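Long-range contacts in Mgp-operon protein 3 (Mycoplasma pneumoniae, PDB 6RJ1), which probably serves as a surface adhesin of the mycoplasma, an extracellular membrane protein of the cytadherence machinery that works alongside adhesin P1: residues A[22-26]-A[122-126]; A[28-34]-A[115-119]; A[66-70]-A[158-162]; A[137-141]-A[712-716]; A[207-213]-A[632-637]. One frame throughout, in Å; residues are numbered along the deposited sequence. Where two conformers were deposited one is given.

Interaction 1: A[22-26]-A[122-126]; sequences TPLNG and PRATW
Leu-24 and Ala-124 mark the closest approach of a loop and a hairpin turn, their CA atoms 7.8 Å apart, too far for main-chain pairing, and side chains bridge the gap. From 22-26 the amide of Asn-25 reaches across to 122-126, where its ND2 donates a weak hydrogen bond to Ala-124 O at 3.4 Å, nearly straight at 165°. The same ND2 lies 3.8 Å from Thr-125 CG2. A chi1 of 57° turns the Asn-25 amide toward the hairpin, while OD1 accepts from Gly-27 N, which holds the amide at its other end. Segment 122-126 spans the turn of a beta hairpin, the link between antiparallel strands 114-121 and 125-135, and the start of its second strand; against it lies the loop that leads out of strand 13-17 of the N-terminal sheet. Arg-123 and Ala-124 both lie in the left-handed helical region, with positive phi. Thr-125 OG1 closes this turn from within, donating to Pro-122 O at 2.7 Å. Beside the amide, the CD2 branch of Leu-24 meets the methyl of Ala-124 end on, CD2 to CB 3.7 Å. Leu-24 is itself tied by its backbone to Pro-16 of strand 13-17, and Asn-25 packs on the same residue.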
# COMPACT_ATOMS: atom_id res chain seq x y z
N THR A 22 -24.54 18.31 21.47
CA THR A 22 -25.39 18.89 20.43
C THR A 22 -24.60 19.75 19.44
O THR A 22 -23.68 20.46 19.86
CB THR A 22 -26.52 19.71 21.05
OG1 THR A 22 -25.94 20.72 21.87
CG2 THR A 22 -27.50 18.87 21.83
N PRO A 23 -24.97 19.75 18.14
CA PRO A 23 -24.26 20.61 17.18
C PRO A 23 -24.52 22.10 17.45
O PRO A 23 -25.65 22.49 17.76
CB PRO A 23 -24.81 20.17 15.82
CG PRO A 23 -26.13 19.58 16.11
CD PRO A 23 -26.04 18.97 17.47
N LEU A 24 -23.46 22.91 17.36
CA LEU A 24 -23.52 24.35 17.60
C LEU A 24 -24.19 25.07 16.44
O LEU A 24 -24.96 26.00 16.67
CB LEU A 24 -22.10 24.88 17.88
CG LEU A 24 -21.95 26.29 18.45
CD1 LEU A 24 -22.82 26.52 19.70
CD2 LEU A 24 -20.49 26.57 18.77
N ASN A 25 -23.93 24.62 15.19
CA ASN A 25 -24.51 25.16 13.95
C ASN A 25 -24.61 24.06 12.90
O ASN A 25 -24.11 22.95 13.12
CB ASN A 25 -23.75 26.40 13.44
CG ASN A 25 -22.27 26.20 13.18
OD1 ASN A 25 -21.85 25.36 12.39
ND2 ASN A 25 -21.45 27.01 13.83
N GLY A 26 -25.23 24.38 11.75
CA GLY A 26 -25.45 23.47 10.62
C GLY A 26 -24.21 22.86 9.99
O GLY A 26 -24.33 22.00 9.10
N PRO A 122 -15.94 34.03 13.86
CA PRO A 122 -16.73 33.94 15.11
C PRO A 122 -17.89 32.94 15.10
O PRO A 122 -18.31 32.50 14.02
CB PRO A 122 -17.21 35.38 15.34
CG PRO A 122 -17.11 36.04 14.02
CD PRO A 122 -15.93 35.42 13.35
N ARG A 123 -18.38 32.57 16.30
CA ARG A 123 -19.47 31.61 16.54
C ARG A 123 -19.13 30.19 16.02
O ARG A 123 -20.02 29.43 15.61
CB ARG A 123 -20.82 32.13 15.99
CG ARG A 123 -21.39 33.31 16.78
CD ARG A 123 -22.75 33.72 16.29
NE ARG A 123 -23.52 34.40 17.33
CZ ARG A 123 -24.56 33.87 17.97
NH1 ARG A 123 -25.19 34.56 18.91
NH2 ARG A 123 -24.99 32.65 17.66
N ALA A 124 -17.83 29.83 16.08
CA ALA A 124 -17.23 28.56 15.63
C ALA A 124 -17.57 28.24 14.17
O ALA A 124 -18.07 27.16 13.84
CB ALA A 124 -17.60 27.40 16.56
N THR A 125 -17.31 29.22 13.29
CA THR A 125 -17.55 29.12 11.85
C THR A 125 -16.23 29.22 11.10
O THR A 125 -15.21 29.58 11.68
CB THR A 125 -18.58 30.15 11.38
OG1 THR A 125 -18.07 31.46 11.59
CG2 THR A 125 -19.94 30.00 12.06
N TRP A 126 -16.25 28.87 9.80
CA TRP A 126 -15.07 28.88 8.94
C TRP A 126 -15.31 29.67 7.67
O TRP A 126 -16.35 29.54 7.04
CB TRP A 126 -14.64 27.45 8.60
CG TRP A 126 -14.25 26.65 9.81
CD1 TRP A 126 -15.05 25.84 10.54
CD2 TRP A 126 -12.97 26.64 10.45
NE1 TRP A 126 -14.35 25.30 11.60
CE2 TRP A 126 -13.06 25.77 11.56
CE3 TRP A 126 -11.74 27.26 10.18
CZ2 TRP A 126 -11.97 25.52 12.40
CZ3 TRP A 126 -10.67 27.02 11.03
CH2 TRP A 126 -10.78 26.15 12.11

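Interaction 2: A[28-34]-A[115-119]; sequences LDVVRAA and VLIFK
The phenyl ring of Phe-118 receives Leu-28 on one face and the helical turn 30-33 at its edge. CD2 of Leu-28 stands almost over the ring centre, 4.1 Å from the centroid and 11° off the normal, a CH-pi contact, and its sister branch CD1 reaches CE2 of the same ring. The two side chains come from opposite directions, Leu-28 with CG anti to its own N (chi1 165°), carrying CD2 over the face and CD1 to the rim. Around the edge, Val-30 O lies in the ring plane 3.9 Å from CZ, while CB of Ala-33 comes to 3.9 Å from CE2, also near the plane. Leu-116, two residues earlier on the strand and directed to the same side, fills the neighbouring place. Its CD1 packs against CG1 of Val-30, and CD1 and CD2 both lie 3.8 Å from CB of Ala-34. The short helix is fixed from its far side by Asp-29 at the N-cap, whose OD1 accepts from Arg-32 N at 3.3 Å, with the N-H pointing straight at it from above the carboxylate plane. Strand 28-29, an outer strand of the small N-terminal sheet, and its helix thus cover one face of the larger mixed sheet, with Leu-53 and Ala-55 of strand 52-59 continuing the apolar surface. Cohesion across this layer is apolar and dispersive: Val-30 O, at the ring edge, accepts from Ala-34 N within the helix, and the charged groups of Asp-29 and Arg-32 are kept at the outer side, where Asp-29 caps the helix.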
# COMPACT_ATOMS: atom_id res chain seq x y z
N LEU A 28 -20.04 23.22 8.27
CA LEU A 28 -19.44 23.80 7.07
C LEU A 28 -19.48 22.82 5.89
O LEU A 28 -18.86 21.76 5.97
CB LEU A 28 -17.99 24.24 7.42
CG LEU A 28 -17.02 24.56 6.27
CD1 LEU A 28 -17.12 26.01 5.86
CD2 LEU A 28 -15.61 24.20 6.65
N ASP A 29 -20.18 23.19 4.79
CA ASP A 29 -20.21 22.38 3.57
C ASP A 29 -19.00 22.82 2.78
O ASP A 29 -19.03 23.82 2.07
CB ASP A 29 -21.50 22.56 2.75
CG ASP A 29 -21.66 21.61 1.56
OD1 ASP A 29 -20.62 21.18 0.98
OD2 ASP A 29 -22.81 21.29 1.20
N VAL A 30 -17.91 22.07 2.97
CA VAL A 30 -16.58 22.28 2.41
C VAL A 30 -16.62 22.53 0.88
O VAL A 30 -15.98 23.48 0.41
CB VAL A 30 -15.68 21.09 2.83
CG1 VAL A 30 -14.41 21.00 2.01
CG2 VAL A 30 -15.34 21.18 4.32
N VAL A 31 -17.42 21.74 0.13
CA VAL A 31 -17.55 21.83 -1.33
C VAL A 31 -18.30 23.13 -1.74
O VAL A 31 -17.81 23.85 -2.61
CB VAL A 31 -18.15 20.53 -1.92
CG1 VAL A 31 -18.50 20.68 -3.40
CG2 VAL A 31 -17.19 19.36 -1.72
N ARG A 32 -19.46 23.40 -1.12
CA ARG A 32 -20.27 24.60 -1.38
C ARG A 32 -19.49 25.88 -1.02
O ARG A 32 -19.48 26.82 -1.82
CB ARG A 32 -21.59 24.55 -0.59
CG ARG A 32 -22.83 24.44 -1.46
CD ARG A 32 -23.47 23.07 -1.36
NE ARG A 32 -24.72 22.99 -2.11
CZ ARG A 32 -25.60 21.99 -2.02
NH1 ARG A 32 -25.38 20.99 -1.18
NH2 ARG A 32 -26.71 22.01 -2.74
N ALA A 33 -18.82 25.89 0.16
CA ALA A 33 -18.05 27.03 0.68
C ALA A 33 -16.83 27.37 -0.17
O ALA A 33 -16.47 28.55 -0.25
CB ALA A 33 -17.62 26.78 2.12
N ALA A 34 -16.20 26.36 -0.80
CA ALA A 34 -15.03 26.54 -1.65
C ALA A 34 -15.40 26.93 -3.08
O ALA A 34 -14.51 27.17 -3.90
CB ALA A 34 -14.17 25.29 -1.65
N VAL A 115 -6.72 21.10 -2.39
CA VAL A 115 -6.43 21.23 -0.97
C VAL A 115 -7.06 22.58 -0.66
O VAL A 115 -6.71 23.58 -1.31
CB VAL A 115 -4.92 21.17 -0.62
CG1 VAL A 115 -4.66 21.68 0.79
CG2 VAL A 115 -4.39 19.75 -0.77
N LEU A 116 -8.04 22.60 0.25
CA LEU A 116 -8.76 23.83 0.62
C LEU A 116 -8.29 24.34 1.96
O LEU A 116 -8.13 23.55 2.90
CB LEU A 116 -10.28 23.61 0.64
CG LEU A 116 -10.88 22.73 -0.45
CD1 LEU A 116 -12.29 22.40 -0.12
CD2 LEU A 116 -10.82 23.40 -1.80
N ILE A 117 -8.07 25.65 2.06
CA ILE A 117 -7.63 26.32 3.28
C ILE A 117 -8.76 27.21 3.78
O ILE A 117 -9.32 28.01 3.02
CB ILE A 117 -6.31 27.12 3.06
CG1 ILE A 117 -5.21 26.27 2.36
CG2 ILE A 117 -5.80 27.77 4.35
CD1 ILE A 117 -4.68 24.97 3.09
N PHE A 118 -9.10 27.06 5.07
CA PHE A 118 -10.14 27.82 5.74
C PHE A 118 -9.56 28.52 6.96
O PHE A 118 -8.66 27.99 7.60
CB PHE A 118 -11.28 26.89 6.18
CG PHE A 118 -12.09 26.28 5.06
CD1 PHE A 118 -11.71 25.08 4.48
CD2 PHE A 118 -13.26 26.90 4.61
CE1 PHE A 118 -12.47 24.51 3.45
CE2 PHE A 118 -14.02 26.33 3.58
CZ PHE A 118 -13.62 25.14 3.01
N LYS A 119 -10.08 29.70 7.26
CA LYS A 119 -9.67 30.49 8.43
C LYS A 119 -10.83 30.52 9.41
O LYS A 119 -11.99 30.56 8.98
CB LYS A 119 -9.21 31.91 8.05
CG LYS A 119 -10.26 32.89 7.52
CD LYS A 119 -9.69 34.31 7.47
CE LYS A 119 -10.52 35.23 6.61
NZ LYS A 119 -10.35 34.95 5.15

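Interaction 3: A[66-70]-A[158-162]; sequences FQDTT and YKTLQ
The rings of Phe-66 and Tyr-158 meet obliquely, centroids 5.5 Å apart and planes at 43°. Phe-66 brings in its far end: CZ lies 3.7 Å from CE1 of Tyr-158 and equally close to CB of Leu-161, three residues further along helix 157-163. The CG methylene of Gln-162 closes on the same tip. Tyr-158 leaves the helix with CG opposite the backbone N (chi1 -179°), which sends the phenol past Phe-66 and on to the loop backbone. There its hydroxyl donates to Gln-67 O at 2.7 Å; this oxygen lies at the edge of the tyrosine ring, in its plane. Thr-70 slides past the phenol in the opposite direction, its CB 3.5 Å from the hydroxyl oxygen and its CG2 beside CE2, while CA of Asp-68 also lies beside that oxygen. The loop is braced internally by Thr-69 OG1, which accepts from Gln-67 NE2 at 3.1 Å. Helix and loop are thereby joined where strand 64-66 ends, and Asn-233 and Lys-231 tie the ends of both segments to a further loop. A buried tyrosine therefore works in two ways: its ring supplies apolar surface to Phe-66, and its hydroxyl satisfies a backbone carbonyl of a loop without regular structure, consistent with a fixed course for that loop alongside the helix.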
# COMPACT_ATOMS: atom_id res chain seq x y z
N PHE A 66 -2.71 10.09 -21.12
CA PHE A 66 -1.28 9.92 -21.30
C PHE A 66 -1.00 9.89 -22.81
O PHE A 66 -1.61 9.10 -23.53
CB PHE A 66 -0.77 8.65 -20.59
CG PHE A 66 0.66 8.26 -20.89
CD1 PHE A 66 1.72 9.05 -20.47
CD2 PHE A 66 0.95 7.09 -21.58
CE1 PHE A 66 3.04 8.68 -20.74
CE2 PHE A 66 2.27 6.72 -21.85
CZ PHE A 66 3.31 7.52 -21.43
N GLN A 67 -0.14 10.79 -23.28
CA GLN A 67 0.19 10.84 -24.70
C GLN A 67 1.31 9.86 -25.01
O GLN A 67 2.46 10.10 -24.64
CB GLN A 67 0.53 12.26 -25.16
CG GLN A 67 -0.37 12.80 -26.29
CD GLN A 67 -0.38 11.99 -27.58
OE1 GLN A 67 -1.44 11.79 -28.20
NE2 GLN A 67 0.78 11.52 -28.04
N ASP A 68 0.95 8.73 -25.62
CA ASP A 68 1.87 7.67 -26.02
C ASP A 68 1.83 7.51 -27.53
O ASP A 68 0.75 7.38 -28.10
CB ASP A 68 1.55 6.34 -25.31
CG ASP A 68 0.20 5.72 -25.62
OD1 ASP A 68 -0.81 6.48 -25.69
OD2 ASP A 68 0.13 4.49 -25.80
N THR A 69 3.02 7.62 -28.15
CA THR A 69 3.39 7.53 -29.58
C THR A 69 4.68 8.33 -29.70
O THR A 69 5.71 7.80 -30.14
CB THR A 69 2.34 8.12 -30.58
OG1 THR A 69 1.64 9.22 -30.00
CG2 THR A 69 1.38 7.07 -31.12
N THR A 70 4.61 9.61 -29.25
CA THR A 70 5.61 10.68 -29.25
C THR A 70 6.07 10.93 -30.72
O THR A 70 7.14 10.51 -31.18
CB THR A 70 6.70 10.49 -28.15
OG1 THR A 70 7.31 11.74 -27.89
CG2 THR A 70 7.73 9.39 -28.43
N TYR A 158 9.38 8.31 -19.29
CA TYR A 158 8.40 8.27 -20.38
C TYR A 158 8.36 6.88 -21.05
O TYR A 158 7.27 6.34 -21.27
CB TYR A 158 8.68 9.38 -21.42
CG TYR A 158 7.67 9.37 -22.54
CD1 TYR A 158 6.39 9.90 -22.36
CD2 TYR A 158 7.96 8.77 -23.76
CE1 TYR A 158 5.44 9.85 -23.37
CE2 TYR A 158 7.01 8.73 -24.78
CZ TYR A 158 5.75 9.25 -24.58
OH TYR A 158 4.80 9.19 -25.55
N LYS A 159 9.54 6.31 -21.35
CA LYS A 159 9.66 5.00 -21.97
C LYS A 159 9.05 3.90 -21.11
O LYS A 159 8.37 3.03 -21.64
CB LYS A 159 11.13 4.69 -22.34
CG LYS A 159 11.61 5.46 -23.56
CD LYS A 159 12.92 4.91 -24.09
CE LYS A 159 13.44 5.72 -25.26
NZ LYS A 159 14.16 6.94 -24.81
N THR A 160 9.25 3.99 -19.77
CA THR A 160 8.70 3.04 -18.79
C THR A 160 7.17 3.11 -18.79
O THR A 160 6.52 2.06 -18.79
CB THR A 160 9.22 3.35 -17.36
OG1 THR A 160 10.64 3.46 -17.37
CG2 THR A 160 8.77 2.30 -16.32
N LEU A 161 6.61 4.34 -18.77
CA LEU A 161 5.18 4.58 -18.73
C LEU A 161 4.45 4.11 -19.97
O LEU A 161 3.29 3.69 -19.88
CB LEU A 161 4.89 6.05 -18.42
CG LEU A 161 5.39 6.56 -17.06
CD1 LEU A 161 5.30 8.06 -16.98
CD2 LEU A 161 4.65 5.89 -15.88
N GLN A 162 5.13 4.11 -21.12
CA GLN A 162 4.58 3.64 -22.39
C GLN A 162 4.26 2.15 -22.34
O GLN A 162 3.26 1.73 -22.93
CB GLN A 162 5.55 3.91 -23.54
CG GLN A 162 5.60 5.36 -23.97
CD GLN A 162 6.20 5.47 -25.35
OE1 GLN A 162 5.48 5.60 -26.35
NE2 GLN A 162 7.52 5.43 -25.42

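Interaction 4: A[137-141]-A[712-716]; sequences PYVKQ and QSTSD
Ser-715 OG is approached by the whole length of the Lys-140 side chain, and NZ at the end of that chain donates a weak hydrogen bond to it at 3.5 Å. The alkyl part comes as near, with CD 3.4 Å from OG and CB and CG only slightly further, so the lysine lies along the hydroxyl before NZ turns to it. Bends at chi2 (-120°) and chi4 (77°) produce this course. The stronger partner of the ammonium group is Thr-77 O, which holds NZ from the loop that runs close by. Next to the lysine, Tyr-138 lies against the backbone: its CE2 comes to 3.2 Å from Ser-715 N, at an oblique angle to the ring, and its OH approaches CB of Ser-715 at 3.5 Å. One face of the same ring carries CA of Thr-714, 4.2 Å above the plane and displaced toward the rim. Ser-713 O lies obliquely to the ring, 4.0 Å from CD2. Two loops meet here, one leaving strand 125-135, the other following helix 701-712, and they join parts of the chain more than 570 residues apart. Asn-78 adds a third loop to the junction, accepting weakly from Tyr-138 OH through its carbonyl and giving a weak bond to Thr-714 O through its amide. Since the one polar bond between the loops is weak, their cohesion probably rests chiefly on the tyrosine ring laid on the backbone and the lysine methylenes on the Ser-715 side chain, with the lysine charge directed mainly to Thr-77.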
# COMPACT_ATOMS: atom_id res chain seq x y z
N PRO A 137 1.87 14.81 -12.09
CA PRO A 137 3.34 14.86 -12.07
C PRO A 137 3.90 15.16 -13.46
O PRO A 137 3.16 15.02 -14.45
CB PRO A 137 3.74 13.47 -11.58
CG PRO A 137 2.60 12.61 -11.95
CD PRO A 137 1.37 13.45 -11.81
N TYR A 138 5.17 15.60 -13.56
CA TYR A 138 5.74 15.90 -14.86
C TYR A 138 6.49 14.72 -15.49
O TYR A 138 7.30 14.07 -14.83
CB TYR A 138 6.60 17.17 -14.83
CG TYR A 138 7.14 17.58 -16.18
CD1 TYR A 138 6.40 18.42 -17.02
CD2 TYR A 138 8.37 17.14 -16.63
CE1 TYR A 138 6.89 18.79 -18.28
CE2 TYR A 138 8.85 17.47 -17.90
CZ TYR A 138 8.11 18.31 -18.71
OH TYR A 138 8.61 18.66 -19.94
N VAL A 139 6.23 14.49 -16.78
CA VAL A 139 6.89 13.49 -17.62
C VAL A 139 6.92 14.03 -19.05
O VAL A 139 5.88 14.27 -19.65
CB VAL A 139 6.36 12.03 -17.47
CG1 VAL A 139 4.88 11.90 -17.84
CG2 VAL A 139 7.22 11.05 -18.24
N LYS A 140 8.13 14.31 -19.55
CA LYS A 140 8.34 14.93 -20.86
C LYS A 140 8.07 13.98 -22.02
O LYS A 140 8.62 12.88 -22.05
CB LYS A 140 9.75 15.57 -20.92
CG LYS A 140 10.22 16.09 -22.28
CD LYS A 140 11.50 15.35 -22.72
CE LYS A 140 12.08 15.82 -24.03
NZ LYS A 140 12.80 17.11 -23.90
N GLN A 141 7.21 14.42 -22.96
CA GLN A 141 6.87 13.69 -24.18
C GLN A 141 8.13 13.70 -25.03
O GLN A 141 8.67 14.77 -25.30
CB GLN A 141 5.70 14.36 -24.92
CG GLN A 141 4.60 13.38 -25.26
CD GLN A 141 3.50 14.01 -26.06
OE1 GLN A 141 3.31 13.69 -27.24
NE2 GLN A 141 2.72 14.89 -25.44
N GLN A 712 8.71 20.40 -9.38
CA GLN A 712 8.64 21.66 -10.12
C GLN A 712 9.62 21.76 -11.30
O GLN A 712 9.46 22.64 -12.14
CB GLN A 712 8.80 22.86 -9.17
CG GLN A 712 7.48 23.59 -8.84
CD GLN A 712 6.39 22.74 -8.20
OE1 GLN A 712 5.35 22.45 -8.82
NE2 GLN A 712 6.58 22.33 -6.95
N SER A 713 10.60 20.84 -11.37
CA SER A 713 11.59 20.78 -12.45
C SER A 713 10.93 20.33 -13.75
O SER A 713 10.22 19.31 -13.77
CB SER A 713 12.74 19.84 -12.08
OG SER A 713 13.77 19.88 -13.04
N THR A 714 11.14 21.11 -14.83
CA THR A 714 10.58 20.87 -16.16
C THR A 714 11.63 20.32 -17.11
O THR A 714 12.41 21.07 -17.68
CB THR A 714 9.86 22.12 -16.71
OG1 THR A 714 10.64 23.29 -16.43
CG2 THR A 714 8.47 22.28 -16.15
N SER A 715 11.62 18.98 -17.28
CA SER A 715 12.50 18.17 -18.13
C SER A 715 13.99 18.47 -17.87
O SER A 715 14.60 17.83 -17.02
CB SER A 715 12.12 18.28 -19.60
OG SER A 715 12.90 17.42 -20.41
N ASP A 716 14.54 19.48 -18.59
CA ASP A 716 15.91 20.00 -18.54
C ASP A 716 16.98 18.95 -18.09
O ASP A 716 17.07 17.86 -18.66
CB ASP A 716 15.98 21.30 -17.69
CG ASP A 716 15.25 21.30 -16.35
OD1 ASP A 716 15.35 20.28 -15.62
OD2 ASP A 716 14.61 22.31 -16.02

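Interaction 5: A[207-213]-A[632-637]; sequences KGLKNNP and EEVQTT
Lys-210 and Gln-635 clasp each other twice. Gln-635 N donates to Lys-210 O at 2.8 Å, and Lys-210 N in turn donates a hydrogen bond to the side-chain OE1 of Gln-635 at 3.2 Å, so the glutamine amide stands in for the second backbone partner a strand would offer. OE1 also lies 3.3 Å from CB of Lys-210. Next along the loop, one amide nitrogen serves two acceptors: Asn-211 ND2 reaches Glu-633 O nearly straight (172°), though from well above that carbonyl plane, and bonds OE1 of Glu-632 on its anti side. Both acceptors lie close to the plane of the Asn-211 amide. Asn-212 ND2 completes the set with a bond of 2.8 Å to Gln-635 O, in the carbonyl plane. Apolar contacts flank the polar row, CG2 of Thr-637 against CG of Leu-209 at one end and CG1 of Val-634 against CD of Pro-213 beside the turn. In the next shell, the turn itself is closed by Asn-212 N bonding to Leu-209 O at 3.0 Å, while OD1 of Asn-212 accepts from Gly-214 N and its backbone O from Trp-200. Gln-635 NE2 leans weakly on Glu-633 OE1. Leu-209 and Thr-637 both pack on His-191 of helix 187-192. At the heart of the contact is a type II beta turn, Leu-209 to Asn-212, with positive phi at Asn-211, docked on an extended segment within the MgpC adhesin family region.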
# COMPACT_ATOMS: atom_id res chain seq x y z
N LYS A 207 27.92 -19.23 -16.18
CA LYS A 207 26.65 -18.56 -16.50
C LYS A 207 26.25 -17.56 -15.40
O LYS A 207 25.18 -16.96 -15.48
CB LYS A 207 25.53 -19.59 -16.75
CG LYS A 207 25.76 -20.54 -17.93
CD LYS A 207 25.31 -19.95 -19.25
CE LYS A 207 25.53 -20.91 -20.39
NZ LYS A 207 24.89 -20.42 -21.63
N GLY A 208 27.14 -17.37 -14.42
CA GLY A 208 26.93 -16.45 -13.30
C GLY A 208 26.02 -17.02 -12.24
O GLY A 208 25.36 -16.26 -11.52
N LEU A 209 26.00 -18.36 -12.15
CA LEU A 209 25.18 -19.15 -11.23
C LEU A 209 26.03 -20.18 -10.47
O LEU A 209 25.54 -21.26 -10.14
CB LEU A 209 24.06 -19.86 -12.03
CG LEU A 209 22.99 -18.97 -12.66
CD1 LEU A 209 22.35 -19.65 -13.83
CD2 LEU A 209 21.96 -18.55 -11.63
N LYS A 210 27.31 -19.84 -10.18
CA LYS A 210 28.24 -20.69 -9.43
C LYS A 210 27.60 -21.13 -8.11
O LYS A 210 27.04 -20.30 -7.39
CB LYS A 210 29.56 -19.95 -9.15
CG LYS A 210 30.70 -20.86 -8.71
CD LYS A 210 32.00 -20.09 -8.51
CE LYS A 210 32.36 -19.92 -7.07
NZ LYS A 210 33.74 -19.38 -6.91
N ASN A 211 27.62 -22.44 -7.86
CA ASN A 211 27.10 -23.12 -6.67
C ASN A 211 25.60 -22.89 -6.42
O ASN A 211 25.14 -23.16 -5.31
CB ASN A 211 27.94 -22.80 -5.42
CG ASN A 211 29.40 -23.12 -5.57
OD1 ASN A 211 29.78 -24.26 -5.83
ND2 ASN A 211 30.24 -22.11 -5.40
N ASN A 212 24.84 -22.43 -7.43
CA ASN A 212 23.40 -22.21 -7.28
C ASN A 212 22.73 -23.58 -7.24
O ASN A 212 22.85 -24.34 -8.20
CB ASN A 212 22.83 -21.35 -8.39
CG ASN A 212 21.43 -20.85 -8.12
OD1 ASN A 212 20.46 -21.62 -8.05
ND2 ASN A 212 21.28 -19.55 -7.99
N PRO A 213 22.08 -23.94 -6.10
CA PRO A 213 21.47 -25.27 -5.99
C PRO A 213 20.02 -25.38 -6.48
O PRO A 213 19.41 -26.43 -6.31
CB PRO A 213 21.57 -25.54 -4.50
CG PRO A 213 21.38 -24.21 -3.88
CD PRO A 213 21.88 -23.17 -4.85
N GLU A 632 32.79 -20.84 -0.77
CA GLU A 632 32.56 -20.18 -2.05
C GLU A 632 31.23 -19.44 -2.10
O GLU A 632 30.34 -19.70 -1.29
CB GLU A 632 32.67 -21.20 -3.21
CG GLU A 632 34.07 -21.75 -3.42
CD GLU A 632 34.17 -22.94 -4.35
OE1 GLU A 632 33.30 -23.11 -5.23
OE2 GLU A 632 35.15 -23.71 -4.18
N GLU A 633 31.09 -18.52 -3.07
CA GLU A 633 29.92 -17.70 -3.29
C GLU A 633 28.79 -18.47 -3.99
O GLU A 633 29.03 -19.11 -5.02
CB GLU A 633 30.32 -16.47 -4.13
CG GLU A 633 29.21 -15.47 -4.43
CD GLU A 633 29.55 -14.41 -5.46
OE1 GLU A 633 30.66 -14.44 -6.04
OE2 GLU A 633 28.68 -13.54 -5.70
N VAL A 634 27.57 -18.39 -3.44
CA VAL A 634 26.39 -19.01 -4.06
C VAL A 634 25.80 -17.91 -4.92
O VAL A 634 25.14 -16.99 -4.42
CB VAL A 634 25.36 -19.62 -3.07
CG1 VAL A 634 24.21 -20.29 -3.83
CG2 VAL A 634 26.02 -20.63 -2.13
N GLN A 635 26.11 -17.96 -6.21
CA GLN A 635 25.72 -16.97 -7.20
C GLN A 635 24.30 -17.07 -7.67
O GLN A 635 23.72 -18.16 -7.77
CB GLN A 635 26.67 -16.98 -8.39
CG GLN A 635 27.98 -16.26 -8.13
CD GLN A 635 28.91 -16.30 -9.31
OE1 GLN A 635 28.66 -16.95 -10.33
NE2 GLN A 635 30.03 -15.60 -9.17
N THR A 636 23.77 -15.92 -8.03
CA THR A 636 22.41 -15.69 -8.49
C THR A 636 22.50 -14.67 -9.64
O THR A 636 23.40 -13.84 -9.64
CB THR A 636 21.52 -15.37 -7.25
OG1 THR A 636 20.18 -15.17 -7.63
CG2 THR A 636 22.04 -14.18 -6.39
N THR A 637 21.65 -14.81 -10.67
CA THR A 637 21.68 -13.90 -11.83
C THR A 637 20.26 -13.69 -12.35
O THR A 637 19.41 -14.55 -12.14
CB THR A 637 22.72 -14.33 -12.90
OG1 THR A 637 23.10 -13.21 -13.71
CG2 THR A 637 22.24 -15.47 -13.80

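In the fold
Interactions 1 and 2 share one hairpin: strands 114-121 and 125-135 are sheet neighbours, and the loop before strand 28-29 meets the hairpin's exposed turn in interaction 1, and that strand with helix 30-33 covers its buried face in interaction 2, with Trp-126 packing on Lys-119 and Phe-118 between them. Interactions 3 and 4 also touch, Tyr-158 lying on Val-139 and Lys-140, so the loop 137-141 meets both the helix and the distant 712-716. Interaction 5 stands apart, its centre about 69 Å from that of interaction 1 and across the chain's centre. Chemistry follows place: apolar in buried interaction 2, mixed in 3, weakly polar at the surface contacts 1 and 4, and rich in hydrogen bonds in 5.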